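Local coordinates for protein Pre-mRNA-splicing factor SAD1 (PDB 4MSX) that promotes assembly of newly made U4 snRNA into the U4/U6 snRNP and is required for pre-mRNA splicing, although its deubiquitinase-like domain is catalytically inactive, at residues I345-L350 and F377-F382. Sequence-based numbering, arbitrary orientation.
Sequences INITKL and FHFNRF
Ile-347 and Leu-350, from the first turn of a short helix, reach the ring of Phe-379 on strand 374-379, joining that helix to the mixed beta-sheet of the ubiquitin-specific protease domain. Both methyls come at the ring's edge, near its plane: Leu-350 CD1 lies 3.7 Å from Phe-379 CE1, and Ile-347 CD1 lies 3.8 Å from Phe-379 CZ. Ile-347 CD1 also touches Phe-377, two residues earlier on the same strand, 3.9 Å from its CD2, so this single methyl is shared by two rings. Ile-347 reaches this far because its chain is extended, CG1 anti to the backbone N (chi1 -167°) and CD1 anti again (chi2 163°). No hydrogen bond crosses between the segments; the contact is wholly apolar. A serine in place of Phe-379 would probably leave the Leu-350 and Ile-347 methyls without their shared aromatic edge and open a gap between helix and sheet. Around these side chains, Val-398 touches both Leu-350 and Phe-379, while Leu-325 packs on both phenylalanines. Just before Ile-347 in the chain, the helix start is capped by Asn-346. Its OD1 takes the backbone N-H of Thr-348 almost straight, at 174°, in the carbonyl plane and on a lone pair, whereas Thr-348 OG1 approaches the same oxygen from above that plane, 3.0 Å from Asn-346 OD1.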
loop_
_atom_site.group_PDB
_atom_site.type_symbol
_atom_site.label_atom_id
_atom_site.label_comp_id
_atom_site.label_asym_id
_atom_site.label_seq_id
_atom_site.Cartn_x
_atom_site.Cartn_y
_atom_site.Cartn_z
ATOM N N ILE A 345 22.383 14.986 -10.673
ATOM C CA ILE A 345 22.138 14.451 -11.998
ATOM C C ILE A 345 20.665 14.549 -12.332
ATOM O O ILE A 345 19.809 14.353 -11.455
ATOM C CB ILE A 345 22.606 12.987 -12.115
ATOM C CG1 ILE A 345 22.637 12.614 -13.602
ATOM C CG2 ILE A 345 21.667 12.006 -11.316
ATOM C CD1 ILE A 345 23.362 11.370 -13.913
ATOM N N ASN A 346 20.325 14.853 -13.582
ATOM C CA ASN A 346 18.913 14.951 -13.932
ATOM C C ASN A 346 18.407 13.567 -14.302
ATOM O O ASN A 346 19.145 12.750 -14.891
ATOM C CB ASN A 346 18.682 15.881 -15.129
ATOM C CG ASN A 346 17.202 16.322 -15.242
ATOM O OD1 ASN A 346 16.357 15.607 -15.803
ATOM N ND2 ASN A 346 16.884 17.492 -14.674
ATOM N N ILE A 347 17.152 13.293 -13.977
ATOM C CA ILE A 347 16.564 12.019 -14.362
ATOM C C ILE A 347 16.656 11.772 -15.869
ATOM O O ILE A 347 16.797 10.643 -16.283
ATOM C CB ILE A 347 15.068 11.894 -13.865
ATOM C CG1 ILE A 347 14.580 10.428 -13.996
ATOM C CG2 ILE A 347 14.141 12.849 -14.618
ATOM C CD1 ILE A 347 13.310 10.147 -13.145
ATOM N N THR A 348 16.603 12.815 -16.712
ATOM C CA THR A 348 16.603 12.561 -18.173
ATOM C C THR A 348 17.972 12.002 -18.563
ATOM O O THR A 348 18.101 11.216 -19.501
ATOM C CB THR A 348 16.355 13.858 -18.984
ATOM O OG1 THR A 348 17.293 14.845 -18.542
ATOM C CG2 THR A 348 14.958 14.354 -18.771
ATOM N N LYS A 349 18.997 12.393 -17.821
ATOM C CA LYS A 349 20.318 11.919 -18.122
ATOM C C LYS A 349 20.471 10.455 -17.669
ATOM O O LYS A 349 21.215 9.692 -18.271
ATOM C CB LYS A 349 21.363 12.828 -17.458
ATOM C CG LYS A 349 22.785 12.289 -17.542
ATOM C CD LYS A 349 23.771 13.369 -18.001
ATOM C CE LYS A 349 25.230 12.916 -17.863
ATOM N NZ LYS A 349 26.179 13.819 -18.594
ATOM N N LEU A 350 19.780 10.042 -16.600
ATOM C CA LEU A 350 19.821 8.608 -16.211
ATOM C C LEU A 350 19.154 7.768 -17.306
ATOM O O LEU A 350 19.456 6.610 -17.477
ATOM C CB LEU A 350 19.114 8.390 -14.851
ATOM C CG LEU A 350 19.782 9.061 -13.636
ATOM C CD1 LEU A 350 18.873 8.951 -12.357
ATOM C CD2 LEU A 350 21.180 8.484 -13.369
ATOM N N PHE A 377 10.359 3.332 -11.489
ATOM C CA PHE A 377 11.819 3.419 -11.458
ATOM C C PHE A 377 12.292 3.154 -10.050
ATOM O O PHE A 377 11.649 3.559 -9.084
ATOM C CB PHE A 377 12.291 4.840 -11.753
ATOM C CG PHE A 377 11.972 5.314 -13.161
ATOM C CD1 PHE A 377 12.104 4.454 -14.240
ATOM C CD2 PHE A 377 11.574 6.622 -13.378
ATOM C CE1 PHE A 377 11.847 4.894 -15.556
ATOM C CE2 PHE A 377 11.287 7.080 -14.702
ATOM C CZ PHE A 377 11.407 6.215 -15.764
ATOM N N HIS A 378 13.471 2.583 -9.965
ATOM C CA HIS A 378 14.176 2.444 -8.675
ATOM C C HIS A 378 15.548 3.126 -8.844
ATOM O O HIS A 378 16.253 2.849 -9.821
ATOM C CB HIS A 378 14.391 0.960 -8.415
ATOM C CG HIS A 378 15.521 0.643 -7.464
ATOM N ND1 HIS A 378 16.534 -0.234 -7.794
ATOM C CD2 HIS A 378 15.750 1.030 -6.183
ATOM C CE1 HIS A 378 17.363 -0.351 -6.761
ATOM N NE2 HIS A 378 16.886 0.365 -5.758
ATOM N N PHE A 379 15.925 3.980 -7.901
ATOM C CA PHE A 379 17.266 4.638 -7.950
ATOM C C PHE A 379 18.184 3.834 -7.081
ATOM O O PHE A 379 17.900 3.635 -5.904
ATOM C CB PHE A 379 17.147 6.077 -7.506
ATOM C CG PHE A 379 16.219 6.853 -8.416
ATOM C CD1 PHE A 379 16.688 7.382 -9.627
ATOM C CD2 PHE A 379 14.870 6.941 -8.133
ATOM C CE1 PHE A 379 15.797 8.044 -10.510
ATOM C CE2 PHE A 379 13.970 7.577 -9.006
ATOM C CZ PHE A 379 14.437 8.134 -10.186
ATOM N N ASN A 380 19.290 3.359 -7.648
ATOM C CA ASN A 380 20.047 2.320 -6.939
ATOM C C ASN A 380 20.923 2.949 -5.856
ATOM O O ASN A 380 22.112 3.149 -6.064
ATOM C CB ASN A 380 20.902 1.549 -7.922
ATOM C CG ASN A 380 21.528 0.317 -7.280
ATOM O OD1 ASN A 380 21.134 -0.074 -6.172
ATOM N ND2 ASN A 380 22.490 -0.293 -7.955
ATOM N N ARG A 381 20.332 3.264 -4.719
ATOM C CA ARG A 381 21.053 3.910 -3.607
ATOM C C ARG A 381 22.022 2.996 -2.844
ATOM O O ARG A 381 23.084 3.450 -2.374
ATOM C CB ARG A 381 20.031 4.404 -2.588
ATOM C CG ARG A 381 18.984 5.397 -3.174
ATOM C CD ARG A 381 19.616 6.795 -3.400
ATOM N NE ARG A 381 18.672 7.733 -4.041
ATOM C CZ ARG A 381 19.015 8.968 -4.415
ATOM N NH1 ARG A 381 20.286 9.408 -4.255
ATOM N NH2 ARG A 381 18.105 9.741 -4.960
ATOM N N PHE A 382 21.624 1.738 -2.665
ATOM C CA PHE A 382 22.310 0.851 -1.706
ATOM C C PHE A 382 23.233 -0.166 -2.291
ATOM O O PHE A 382 22.845 -0.991 -3.102
ATOM C CB PHE A 382 21.277 0.026 -0.940
ATOM C CG PHE A 382 20.375 0.853 -0.099
ATOM C CD1 PHE A 382 20.899 1.771 0.787
ATOM C CD2 PHE A 382 18.991 0.736 -0.205
ATOM C CE1 PHE A 382 20.089 2.571 1.570
ATOM C CE2 PHE A 382 18.157 1.522 0.579
ATOM C CZ PHE A 382 18.708 2.459 1.456
#